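Local coordinates for SM80.1 Vicilin (PDB 5VF5), which probably serves as a seed storage protein of the 7S vicilin class, built from two cupin domains and binding a copper ion, at residues 60-65 against 179-184; 144-149 against 174-179. One frame throughout, in Å; residues are numbered along the deposited sequence. Where two conformers were deposited one is given.

Both contacts lie on the same side of the chain and share Gly179, where a loop runs on into an edge strand. Contact 1 is the more deeply buried: strand 60-65 pairs with the short strand 181-183 at the margin of a cupin sheet, and backbone bonds are supplemented by aliphatic side chains. Contact 2, 144-149 against 174-179, is nearer the surface and contains no regular helix or strand; carbonyl oxygens and amides do most of the work, with charged chains outside. The two meet where Leu63 CD2 packs against Pro146 CD at 3.7 Å, and the aliphatic part of Gln176 also reaches Leu63, so apolar packing continues from the sheet edge into the loops.

Contact 1. Residues 60-65 against 179-184; sequences SFMLPH and GAIIKA
Phe61 and Ile182 form an antiparallel hydrogen-bonded pair, joined by Phe61 N to Ile182 O at 2.8 Å and by Ile182 N to Phe61 O at 2.9 Å. The second bond is the straighter, 165° at the hydrogen. A third bond carries the ladder on, from Leu63 N to Ala180 O at 2.9 Å, and CA-H...O contacts from Ser60, Met62 and Ile181 fill the intervals. On one face of this ribbon, CG of Met62 meets CG1 of Ile181 at 3.9 Å, the two chains passing at a slant. On the face bearing Phe61 and Ile182, the ring edge lies near Ile182 CG1; Leu63, which points toward the partner strand, crosses Ile182 at about a right angle, with Leu63 CD1 and Ile182 CD1 4.0 Å apart. Ile182 CG1 sits between its backbone N and carbonyl carbon (chi1 65°), a setting that carries the branch to Leu63. At the far end Ala184 CB rests on Phe61 CB, also at 4.0 Å. Farther out, strand 108-113 pairs with the other edge of 60-65, His110 meets the Phe61 ring, and Ile192 of helix 186-192 touches the Phe61 side chain. Strand 181-183 thus extends a cupin sheet by one edge strand, fixed in register by main-chain bonds and packed on both faces by hydrocarbon, a union that depends on no charged group.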
ATOM      1  N   SER A  60     -17.923  10.959  -8.428  1.00 14.09           N
ATOM      2  CA  SER A  60     -17.716  11.475  -7.083  1.00 13.22           C
ATOM      3  C   SER A  60     -16.468  12.359  -7.010  1.00 13.06           C
ATOM      4  O   SER A  60     -15.580  12.308  -7.876  1.00 14.36           O
ATOM      5  CB  SER A  60     -17.649  10.322  -6.091  1.00 14.65           C
ATOM      6  OG  SER A  60     -16.412   9.736  -6.160  0.70 13.02           O
ATOM      7  N   PHE A  61     -16.434  13.193  -5.977  1.00 12.42           N
ATOM      8  CA  PHE A  61     -15.416  14.233  -5.789  1.00 11.99           C
ATOM      9  C   PHE A  61     -15.024  14.279  -4.318  1.00 11.53           C
ATOM     10  O   PHE A  61     -15.881  14.459  -3.469  1.00 11.23           O
ATOM     11  CB  PHE A  61     -15.984  15.583  -6.218  1.00 14.09           C
ATOM     12  CG  PHE A  61     -15.080  16.762  -5.980  1.00 14.62           C
ATOM     13  CD1 PHE A  61     -14.015  17.002  -6.821  1.00 17.20           C
ATOM     14  CD2 PHE A  61     -15.312  17.637  -4.951  1.00 15.12           C
ATOM     15  CE1 PHE A  61     -13.213  18.070  -6.611  1.00 17.34           C
ATOM     16  CE2 PHE A  61     -14.503  18.739  -4.756  1.00 17.82           C
ATOM     17  CZ  PHE A  61     -13.473  18.959  -5.607  1.00 17.28           C
ATOM     18  N   MET A  62     -13.735  14.126  -4.030  1.00 11.57           N
ATOM     19  CA  MET A  62     -13.186  14.306  -2.683  1.00 10.66           C
ATOM     20  C   MET A  62     -12.667  15.734  -2.537  1.00 10.62           C
ATOM     21  O   MET A  62     -11.825  16.181  -3.339  1.00 12.04           O
ATOM     22  CB  MET A  62     -12.099  13.301  -2.333  1.00 12.11           C
ATOM     23  CG  MET A  62     -11.596  13.485  -0.904  1.00 14.40           C
ATOM     24  SD  MET A  62     -10.374  12.249  -0.517  1.00 17.36           S
ATOM     25  CE  MET A  62     -10.198  12.522   1.267  1.00 21.47           C
ATOM     26  N   LEU A  63     -13.123  16.420  -1.505  1.00 10.73           N
ATOM     27  CA  LEU A  63     -12.863  17.832  -1.300  1.00 10.54           C
ATOM     28  C   LEU A  63     -11.374  18.128  -1.045  1.00 10.50           C
ATOM     29  O   LEU A  63     -10.675  17.320  -0.456  1.00 10.54           O
ATOM     30  CB  LEU A  63     -13.620  18.332  -0.069  1.00 12.49           C
ATOM     31  CG  LEU A  63     -15.013  18.847  -0.287  1.00 17.50           C
ATOM     32  CD1 LEU A  63     -15.892  18.063  -1.180  1.00 18.47           C
ATOM     33  CD2 LEU A  63     -15.688  19.274   0.976  1.00 14.73           C
ATOM     34  N   PRO A  64     -10.912  19.329  -1.452  1.00  9.94           N
ATOM     35  CA  PRO A  64      -9.540  19.751  -1.182  1.00  9.26           C
ATOM     36  C   PRO A  64      -9.099  19.628   0.265  1.00  9.41           C
ATOM     37  O   PRO A  64      -9.798  20.101   1.208  1.00 10.54           O
ATOM     38  CB  PRO A  64      -9.528  21.188  -1.645  1.00 11.49           C
ATOM     39  CG  PRO A  64     -10.521  21.233  -2.782  1.00 11.85           C
ATOM     40  CD  PRO A  64     -11.576  20.225  -2.419  1.00 10.81           C
ATOM     41  N   HIS A  65      -7.914  19.038   0.441  1.00  9.13           N
ATOM     42  CA  HIS A  65      -7.318  18.863   1.756  1.00 10.06           C
ATOM     43  C   HIS A  65      -5.846  18.568   1.566  1.00 10.52           C
ATOM     44  O   HIS A  65      -5.447  18.129   0.495  1.00 10.45           O
ATOM     45  CB  HIS A  65      -7.977  17.691   2.498  1.00 10.33           C
ATOM     46  CG  HIS A  65      -7.746  16.386   1.814  1.00 11.64           C
ATOM     47  ND1 HIS A  65      -8.429  16.026   0.661  1.00 11.37           N
ATOM     48  CD2 HIS A  65      -6.850  15.391   2.055  1.00 13.56           C
ATOM     49  CE1 HIS A  65      -7.979  14.852   0.248  1.00 13.74           C
ATOM     50  NE2 HIS A  65      -7.011  14.450   1.052  1.00 14.22           N
ATOM     51  N   GLY A 179     -20.317  16.627   3.441  1.00 11.92           N
ATOM     52  CA  GLY A 179     -19.236  15.728   3.775  1.00 11.88           C
ATOM     53  C   GLY A 179     -18.107  15.719   2.764  1.00 10.87           C
ATOM     54  O   GLY A 179     -18.094  16.517   1.834  1.00 12.93           O
ATOM     55  N   ALA A 180     -17.126  14.845   3.003  1.00 11.72           N
ATOM     56  CA  ALA A 180     -15.815  14.991   2.354  1.00 12.50           C
ATOM     57  C   ALA A 180     -15.739  14.401   0.948  1.00 11.11           C
ATOM     58  O   ALA A 180     -14.811  14.716   0.209  1.00 11.88           O
ATOM     59  CB  ALA A 180     -14.742  14.337   3.212  1.00 11.72           C
ATOM     60  N   ILE A 181     -16.629  13.471   0.606  1.00 10.95           N
ATOM     61  CA  ILE A 181     -16.688  12.873  -0.715  1.00 11.22           C
ATOM     62  C   ILE A 181     -18.133  12.888  -1.172  1.00 11.16           C
ATOM     63  O   ILE A 181     -19.019  12.284  -0.524  1.00 12.20           O
ATOM     64  CB  ILE A 181     -16.131  11.424  -0.783  1.00 11.54           C
ATOM     65  CG1 ILE A 181     -14.754  11.316  -0.079  1.00 12.76           C
ATOM     66  CG2 ILE A 181     -16.059  10.973  -2.230  1.00 13.91           C
ATOM     67  CD1 ILE A 181     -14.228   9.892   0.039  1.00 15.37           C
ATOM     68  N   ILE A 182     -18.387  13.625  -2.246  1.00 12.11           N
ATOM     69  CA  ILE A 182     -19.734  14.004  -2.636  1.00 12.13           C
ATOM     70  C   ILE A 182     -19.954  13.740  -4.118  1.00 12.33           C
ATOM     71  O   ILE A 182     -19.004  13.419  -4.890  1.00 13.34           O
ATOM     72  CB  ILE A 182     -20.000  15.492  -2.278  1.00 12.68           C
ATOM     73  CG1 ILE A 182     -19.110  16.436  -3.075  1.00 13.77           C
ATOM     74  CG2 ILE A 182     -19.931  15.728  -0.787  1.00 14.55           C
ATOM     75  CD1 ILE A 182     -19.460  17.908  -2.910  1.00 15.12           C
ATOM     76  N   LYS A 183     -21.192  13.928  -4.561  1.00 14.89           N
ATOM     77  CA  LYS A 183     -21.495  13.782  -5.976  1.00 15.22           C
ATOM     78  C   LYS A 183     -20.792  14.846  -6.808  1.00 15.09           C
ATOM     79  O   LYS A 183     -20.768  15.982  -6.430  1.00 16.92           O
ATOM     80  CB  LYS A 183     -23.012  13.886  -6.178  1.00 17.68           C
ATOM     81  CG  LYS A 183     -23.474  13.655  -7.588  1.00 24.35           C
ATOM     82  CD  LYS A 183     -24.978  13.706  -7.594  1.00 39.00           C
ATOM     83  CE  LYS A 183     -25.630  12.811  -8.654  1.00 37.45           C
ATOM     84  NZ  LYS A 183     -26.946  12.402  -8.268  1.00 49.06           N
ATOM     85  N   ALA A 184     -20.446  14.515  -8.055  0.50 17.00           N
ATOM     86  CA  ALA A 184     -19.992  15.520  -9.035  0.50 17.96           C
ATOM     87  C   ALA A 184     -20.804  15.429 -10.350  0.50 21.11           C
ATOM     88  O   ALA A 184     -21.099  14.332 -10.805  0.50 21.20           O
ATOM     89  CB  ALA A 184     -18.520  15.303  -9.327  0.50 19.54           C
TER

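Contact 2. Residues 144-149 against 174-179; sequences ENPESF and RQQKQG
Gln176 O takes two backbone N-H groups from the opposite segment: Asn145 N at 3.0 Å in a nearly straight bond (170°), and Glu144 N at 2.9 Å in a weak one, bent to 129°. Asn145 then returns the grip. Its carbonyl O accepts Gly179 N at 2.9 Å, the donor standing above the carbonyl plane, and its side chain donates ND2 to Lys177 O at 3.1 Å. That oxygen lies close to the amide plane of Asn145, although the ND2 group sits well above the carbonyl plane of Lys177. With CG anti to the backbone N (chi1 -177°), the Asn145 amide is carried alongside the backbone of Lys177 and Gly179. The next peptide bond, Asn145-Pro146, is cis, and it brings Pro146 CD to 3.4 Å from Gly179 C. Gly179 adopts a positive phi, a conformation that suits glycine. Within 174-179, Gln176 OE1 receives both N and NE2 of Gln178, bracing the loop internally. Glu144 and Lys177 run side by side in the same direction on the exposed flank; Glu144 OE1 and Lys177 NZ are 4.3 Å apart, too far for a salt bridge, so any attraction is probably a longer-range one, while Lys177 NZ donates to Arg174 O at 2.8 Å. Of the two loops, 144-149 leads toward helix 155-162, and the loop 174-179 connects helix 166-172 to strand 181-183, so the contact joins the two ends of the segment that carries both helices, beside strand 60-65.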
ATOM      1  N   GLU A 144     -19.290  23.278   7.565  1.00 16.80           N
ATOM      2  CA  GLU A 144     -19.766  22.567   8.747  1.00 18.51           C
ATOM      3  C   GLU A 144     -19.349  21.096   8.690  1.00 18.44           C
ATOM      4  O   GLU A 144     -18.971  20.507   9.713  1.00 19.29           O
ATOM      5  CB  GLU A 144     -21.286  22.680   8.890  1.00 24.08           C
ATOM      6  CG  GLU A 144     -21.651  24.037   9.466  1.00 34.07           C
ATOM      7  CD  GLU A 144     -23.126  24.230   9.641  1.00 42.99           C
ATOM      8  OE1 GLU A 144     -23.865  23.216   9.525  1.00 41.59           O
ATOM      9  OE2 GLU A 144     -23.510  25.402   9.904  1.00 53.04           O
ATOM     10  N   ASN A 145     -19.443  20.494   7.505  1.00 16.52           N
ATOM     11  CA  ASN A 145     -19.156  19.076   7.326  1.00 15.75           C
ATOM     12  C   ASN A 145     -18.637  18.787   5.901  1.00 14.86           C
ATOM     13  O   ASN A 145     -19.401  18.972   4.933  1.00 15.77           O
ATOM     14  CB  ASN A 145     -20.423  18.281   7.589  1.00 17.13           C
ATOM     15  CG  ASN A 145     -20.181  16.818   7.493  1.00 18.92           C
ATOM     16  OD1 ASN A 145     -19.163  16.330   7.989  1.00 21.79           O
ATOM     17  ND2 ASN A 145     -21.080  16.106   6.822  1.00 19.37           N
ATOM     18  N   PRO A 146     -17.352  18.369   5.736  1.00 14.02           N
ATOM     19  CA  PRO A 146     -16.348  18.293   6.786  1.00 15.23           C
ATOM     20  C   PRO A 146     -16.016  19.672   7.341  1.00 14.12           C
ATOM     21  O   PRO A 146     -16.225  20.675   6.659  1.00 14.69           O
ATOM     22  CB  PRO A 146     -15.139  17.690   6.055  1.00 15.70           C
ATOM     23  CG  PRO A 146     -15.252  18.263   4.702  1.00 15.77           C
ATOM     24  CD  PRO A 146     -16.729  18.418   4.403  1.00 14.41           C
ATOM     25  N   GLU A 147     -15.549  19.726   8.590  1.00 15.08           N
ATOM     26  CA  GLU A 147     -15.161  20.996   9.178  1.00 14.73           C
ATOM     27  C   GLU A 147     -13.960  21.520   8.433  1.00 14.83           C
ATOM     28  O   GLU A 147     -12.960  20.816   8.297  1.00 16.10           O
ATOM     29  CB  GLU A 147     -14.836  20.828  10.664  1.00 17.62           C
ATOM     30  CG  GLU A 147     -14.561  22.107  11.393  1.00 18.86           C
ATOM     31  CD  GLU A 147     -14.278  21.810  12.846  1.00 21.32           C
ATOM     32  OE1 GLU A 147     -15.148  21.201  13.523  1.00 26.09           O
ATOM     33  OE2 GLU A 147     -13.176  22.154  13.268  1.00 20.73           O
ATOM     34  N   SER A 148     -14.066  22.761   7.933  1.00 13.05           N
ATOM     35  CA  SER A 148     -12.923  23.429   7.348  1.00 13.20           C
ATOM     36  C   SER A 148     -12.053  23.993   8.435  1.00 13.65           C
ATOM     37  O   SER A 148     -12.548  24.608   9.387  1.00 13.00           O
ATOM     38  CB  SER A 148     -13.367  24.587   6.451  1.00 13.09           C
ATOM     39  OG  SER A 148     -12.246  25.333   5.971  1.00 13.22           O
ATOM     40  N   PHE A 149     -10.749  23.860   8.287  1.00 11.88           N
ATOM     41  CA  PHE A 149      -9.836  24.479   9.266  1.00 11.73           C
ATOM     42  C   PHE A 149      -9.910  25.995   9.296  1.00 11.64           C
ATOM     43  O   PHE A 149      -9.448  26.608  10.237  1.00 12.53           O
ATOM     44  CB  PHE A 149      -8.392  23.970   9.167  1.00 11.57           C
ATOM     45  CG  PHE A 149      -7.719  24.229   7.839  1.00 10.71           C
ATOM     46  CD1 PHE A 149      -7.467  25.519   7.366  1.00 11.60           C
ATOM     47  CD2 PHE A 149      -7.268  23.180   7.093  1.00 11.79           C
ATOM     48  CE1 PHE A 149      -6.804  25.730   6.171  1.00 11.23           C
ATOM     49  CE2 PHE A 149      -6.588  23.384   5.901  1.00 11.32           C
ATOM     50  CZ  PHE A 149      -6.356  24.672   5.449  1.00 11.15           C
ATOM     51  N   ARG A 174     -19.703  28.155   6.220  1.00 18.22           N
ATOM     52  CA  ARG A 174     -20.853  27.405   6.804  1.00 21.36           C
ATOM     53  C   ARG A 174     -21.713  26.680   5.771  1.00 19.74           C
ATOM     54  O   ARG A 174     -22.597  25.926   6.132  1.00 25.83           O
ATOM     55  CB  ARG A 174     -21.822  28.358   7.575  1.00 27.08           C
ATOM     56  CG  ARG A 174     -21.338  29.000   8.848  1.00 37.32           C
ATOM     57  CD  ARG A 174     -22.537  29.544   9.645  1.00 49.93           C
ATOM     58  NE  ARG A 174     -23.397  30.489   8.910  1.00 56.47           N
ATOM     59  CZ  ARG A 174     -23.227  31.815   8.849  1.00 54.53           C
ATOM     60  NH1 ARG A 174     -22.194  32.411   9.458  1.00 47.17           N
ATOM     61  NH2 ARG A 174     -24.092  32.561   8.153  1.00 55.11           N
ATOM     62  N   GLN A 175     -21.477  26.895   4.478  1.00 16.15           N
ATOM     63  CA  GLN A 175     -22.392  26.391   3.463  1.00 18.04           C
ATOM     64  C   GLN A 175     -22.285  24.889   3.244  1.00 16.77           C
ATOM     65  O   GLN A 175     -23.285  24.244   2.937  1.00 20.78           O
ATOM     66  CB  GLN A 175     -22.182  27.097   2.129  1.00 21.63           C
ATOM     67  CG  GLN A 175     -22.448  28.586   2.184  1.00 22.43           C
ATOM     68  CD  GLN A 175     -23.809  28.878   2.767  1.00 24.03           C
ATOM     69  OE1 GLN A 175     -24.832  28.504   2.166  1.00 30.93           O
ATOM     70  NE2 GLN A 175     -23.849  29.498   3.976  1.00 24.10           N
ATOM     71  N   GLN A 176     -21.055  24.344   3.293  1.00 16.51           N
ATOM     72  CA  GLN A 176     -20.840  22.923   3.016  1.00 14.50           C
ATOM     73  C   GLN A 176     -21.206  22.061   4.197  1.00 14.72           C
ATOM     74  O   GLN A 176     -20.603  22.185   5.259  1.00 16.86           O
ATOM     75  CB  GLN A 176     -19.363  22.681   2.619  1.00 13.54           C
ATOM     76  CG  GLN A 176     -19.042  21.238   2.223  1.00 14.67           C
ATOM     77  CD  GLN A 176     -19.844  20.779   1.046  1.00 19.25           C
ATOM     78  OE1 GLN A 176     -20.945  20.254   1.198  1.00 20.28           O
ATOM     79  NE2 GLN A 176     -19.327  21.026  -0.153  1.00 17.83           N
ATOM     80  N   LYS A 177     -22.166  21.172   3.945  1.00 14.61           N
ATOM     81  CA  LYS A 177     -22.685  20.268   4.955  1.00 15.45           C
ATOM     82  C   LYS A 177     -22.731  18.793   4.504  1.00 15.61           C
ATOM     83  O   LYS A 177     -23.094  17.938   5.287  1.00 17.95           O
ATOM     84  CB  LYS A 177     -24.115  20.680   5.336  1.00 18.68           C
ATOM     85  CG  LYS A 177     -24.243  22.120   5.823  1.00 21.93           C
ATOM     86  CD  LYS A 177     -25.682  22.493   6.162  1.00 26.15           C
ATOM     87  CE  LYS A 177     -25.755  23.902   6.738  1.00 36.31           C
ATOM     88  NZ  LYS A 177     -25.172  24.950   5.857  1.00 49.34           N
ATOM     89  N   GLN A 178     -22.326  18.523   3.276  1.00 15.26           N
ATOM     90  CA  GLN A 178     -22.552  17.247   2.613  1.00 16.30           C
ATOM     91  C   GLN A 178     -21.453  16.210   2.873  1.00 15.02           C
ATOM     92  O   GLN A 178     -21.633  15.067   2.531  1.00 17.99           O
ATOM     93  CB  GLN A 178     -22.689  17.463   1.103  1.00 21.70           C
ATOM     94  CG  GLN A 178     -23.734  18.484   0.684  1.00 29.08           C
ATOM     95  CD  GLN A 178     -23.589  18.876  -0.777  1.00 30.76           C
ATOM     96  OE1 GLN A 178     -24.341  18.366  -1.592  1.00 45.10           O
ATOM     97  NE2 GLN A 178     -22.553  19.746  -1.136  1.00 27.09           N
ATOM     98  N   GLY A 179     -20.317  16.627   3.441  1.00 11.92           N
ATOM     99  CA  GLY A 179     -19.236  15.728   3.775  1.00 11.88           C
ATOM    100  C   GLY A 179     -18.107  15.719   2.764  1.00 10.87           C
ATOM    101  O   GLY A 179     -18.094  16.517   1.834  1.00 12.93           O
TER